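Local coordinates for protein Nab2 (Chaetomium thermophilum, PDB 4LJ0) that binds polyadenosine RNA through tandem CCCH zinc fingers, each of which holds one zinc ion, at residues A[8-13]-A[56-61]. Numbering follows the deposited sequence.
Sequences WPNCAN and CPFLHE. With ZN (zinc ion), chain H; ZN (zinc ion), chain F; nucleotides of chain D.
Cys-56 SG is gripped by a zinc ion and by the backbone of Phe-58, the residue whose ring meets Pro-9 and Asn-10. Cys-56 SG is 2.3 Å from its zinc. It also accepts a weak bond, with Phe-58 N 3.7 Å from Cys-56 SG and an N-H...S angle of 151°. The chain holds zinc fingers 3-5 of Nab2, and the contact joins fingers 3 and 5, two small metal-built CCCH folds without helix or strand. Cys-56 and His-60 bind one zinc with Cys-46 and Cys-51, while Cys-11 binds another with Cys-5, Cys-16 and His-20.

The direct protein contact is small and mostly apolar. Pro-9 CG meets Pro-57 CG at 4.1 Å, and the two proline rings are set at a slant. Pro-9 CD comes up to Phe-58 CZ at 4.3 Å, neither squarely over the face nor at the edge. A cis peptide bond precedes Pro-9, and Pro-9 CB sits over the centre of one face of Trp-8. Asn-10 OD1 meets Phe-58 CZ at 4.3 Å, at the ring edge and near its plane.

The bound RNA touches both segments, A3 of chain D meeting Asn-10 and Phe-58. Asn-10 OD1 is 3.2 Å from A3 O4', a close approach of two oxygens rather than a bond. Asn-10 ND2 stands 3.3 Å from A2 OP1 of chain D. The amide therefore spans two nucleotides. Phe-58 CG is anti to the carbonyl carbon (chi1 -68°), which turns the ring tip toward Pro-9 and Asn-10. The adenine of A3 lies over one face of this ring, with Phe-58 CZ 3.4 Å from base atom C5.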
# COMPACT_ATOMS: atom_id res chain seq x y z
N TRP A 8 7.81 -0.50 6.89
CA TRP A 8 7.39 -0.89 8.23
C TRP A 8 6.41 -2.05 8.11
O TRP A 8 5.56 -2.04 7.22
CB TRP A 8 6.73 0.30 8.94
CG TRP A 8 6.46 0.05 10.38
CD1 TRP A 8 7.29 0.33 11.43
CD2 TRP A 8 5.29 -0.56 10.94
NE1 TRP A 8 6.70 -0.05 12.61
CE2 TRP A 8 5.47 -0.60 12.34
CE3 TRP A 8 4.11 -1.06 10.40
CZ2 TRP A 8 4.51 -1.13 13.20
CZ3 TRP A 8 3.15 -1.58 11.26
CH2 TRP A 8 3.36 -1.61 12.64
N PRO A 9 6.50 -3.05 9.00
CA PRO A 9 7.37 -3.20 10.17
C PRO A 9 8.75 -3.77 9.86
O PRO A 9 9.39 -4.32 10.75
CB PRO A 9 6.58 -4.18 11.03
CG PRO A 9 5.93 -5.08 10.04
CD PRO A 9 5.61 -4.22 8.84
N ASN A 10 9.19 -3.64 8.61
CA ASN A 10 10.51 -4.12 8.20
C ASN A 10 11.36 -3.00 7.60
O ASN A 10 12.00 -3.18 6.57
CB ASN A 10 10.37 -5.27 7.19
CG ASN A 10 9.72 -6.49 7.80
OD1 ASN A 10 8.72 -7.00 7.30
ND2 ASN A 10 10.29 -6.98 8.90
N CYS A 11 11.34 -1.85 8.27
CA CYS A 11 12.12 -0.71 7.84
C CYS A 11 13.56 -0.84 8.34
O CYS A 11 13.79 -1.02 9.53
CB CYS A 11 11.50 0.58 8.36
SG CYS A 11 12.34 2.07 7.79
N ALA A 12 14.52 -0.72 7.42
CA ALA A 12 15.93 -0.92 7.73
C ALA A 12 16.70 0.39 7.89
O ALA A 12 17.90 0.38 8.14
CB ALA A 12 16.58 -1.78 6.66
N ASN A 13 16.00 1.51 7.72
CA ASN A 13 16.63 2.82 7.84
C ASN A 13 16.34 3.42 9.22
O ASN A 13 15.23 3.88 9.47
CB ASN A 13 16.11 3.76 6.75
CG ASN A 13 16.82 5.10 6.72
OD1 ASN A 13 17.54 5.46 7.66
ND2 ASN A 13 16.62 5.85 5.65
N CYS A 56 4.71 -13.92 12.92
CA CYS A 56 4.34 -13.12 11.75
C CYS A 56 3.33 -12.05 12.15
O CYS A 56 2.28 -12.37 12.70
CB CYS A 56 3.73 -14.02 10.67
SG CYS A 56 3.37 -13.18 9.11
N PRO A 57 3.64 -10.77 11.86
CA PRO A 57 2.74 -9.67 12.25
C PRO A 57 1.64 -9.40 11.23
O PRO A 57 0.72 -8.63 11.50
CB PRO A 57 3.67 -8.47 12.32
CG PRO A 57 4.70 -8.76 11.29
CD PRO A 57 4.92 -10.25 11.33
N PHE A 58 1.73 -10.02 10.06
CA PHE A 58 0.77 -9.75 9.01
C PHE A 58 -0.58 -10.41 9.31
O PHE A 58 -0.73 -11.13 10.29
CB PHE A 58 1.34 -10.16 7.67
CG PHE A 58 2.48 -9.29 7.23
CD1 PHE A 58 3.79 -9.61 7.57
CD2 PHE A 58 2.25 -8.13 6.51
CE1 PHE A 58 4.84 -8.80 7.17
CE2 PHE A 58 3.30 -7.32 6.11
CZ PHE A 58 4.59 -7.65 6.45
N LEU A 59 -1.56 -10.12 8.47
CA LEU A 59 -2.94 -10.56 8.69
C LEU A 59 -3.18 -11.91 8.02
O LEU A 59 -2.97 -12.06 6.82
CB LEU A 59 -3.90 -9.51 8.13
CG LEU A 59 -5.40 -9.77 8.23
CD1 LEU A 59 -5.86 -9.80 9.68
CD2 LEU A 59 -6.17 -8.71 7.45
N HIS A 60 -3.63 -12.88 8.80
CA HIS A 60 -3.87 -14.24 8.31
C HIS A 60 -5.35 -14.58 8.28
O HIS A 60 -6.12 -14.09 9.10
CB HIS A 60 -3.13 -15.24 9.18
CG HIS A 60 -1.66 -14.97 9.29
ND1 HIS A 60 -1.12 -14.13 10.24
CD2 HIS A 60 -0.62 -15.41 8.55
CE1 HIS A 60 0.19 -14.07 10.09
NE2 HIS A 60 0.52 -14.84 9.07
N GLU A 61 -5.73 -15.43 7.32
CA GLU A 61 -7.08 -15.97 7.24
C GLU A 61 -7.15 -17.29 7.99
O GLU A 61 -6.11 -17.87 8.31
CB GLU A 61 -7.48 -16.20 5.78
CG GLU A 61 -7.50 -14.94 4.94
CD GLU A 61 -7.89 -15.21 3.50
OE1 GLU A 61 -7.85 -16.39 3.08
OE2 GLU A 61 -8.25 -14.25 2.79
ZN ZN H . 2.24 -14.87 8.10
ZN ZN F . 10.65 3.60 7.67
P A D 3 13.42 -8.58 3.67
OP1 A D 3 13.96 -9.67 4.52
OP2 A D 3 13.48 -8.72 2.19
O5' A D 3 11.89 -8.34 4.06
C5' A D 3 11.44 -8.51 5.40
C4' A D 3 10.76 -9.85 5.62
O4' A D 3 9.32 -9.66 5.69
C3' A D 3 11.01 -10.91 4.53
O3' A D 3 11.20 -12.19 5.13
C2' A D 3 9.70 -10.89 3.74
O2' A D 3 9.41 -12.10 3.07
C1' A D 3 8.68 -10.58 4.83
N9 A D 3 7.43 -10.02 4.33
C8 A D 3 7.22 -8.88 3.58
N7 A D 3 5.96 -8.68 3.27
C5 A D 3 5.29 -9.76 3.84
C6 A D 3 3.93 -10.14 3.87
N6 A D 3 2.94 -9.45 3.29
N1 A D 3 3.61 -11.27 4.52
C2 A D 3 4.59 -11.98 5.10
N3 A D 3 5.89 -11.72 5.14
C4 A D 3 6.18 -10.59 4.49
P A D 2 14.36 -7.47 9.54
OP1 A D 2 13.15 -8.04 10.18
OP2 A D 2 15.52 -8.35 9.25
O5' A D 2 13.92 -6.78 8.17
C5' A D 2 14.77 -5.86 7.50
C4' A D 2 14.55 -5.84 6.01
O4' A D 2 15.38 -4.79 5.44
C3' A D 2 14.93 -7.11 5.27
O3' A D 2 14.15 -7.21 4.07
C2' A D 2 16.39 -6.85 4.91
O2' A D 2 16.88 -7.62 3.83
C1' A D 2 16.35 -5.36 4.58
N9 A D 2 17.62 -4.65 4.80
C8 A D 2 18.41 -4.03 3.87
N7 A D 2 19.48 -3.47 4.37
C5 A D 2 19.39 -3.73 5.73
C6 A D 2 20.22 -3.40 6.82
N6 A D 2 21.35 -2.71 6.70
N1 A D 2 19.83 -3.81 8.05
C2 A D 2 18.70 -4.50 8.16
N3 A D 2 17.84 -4.88 7.22
C4 A D 2 18.24 -4.46 6.01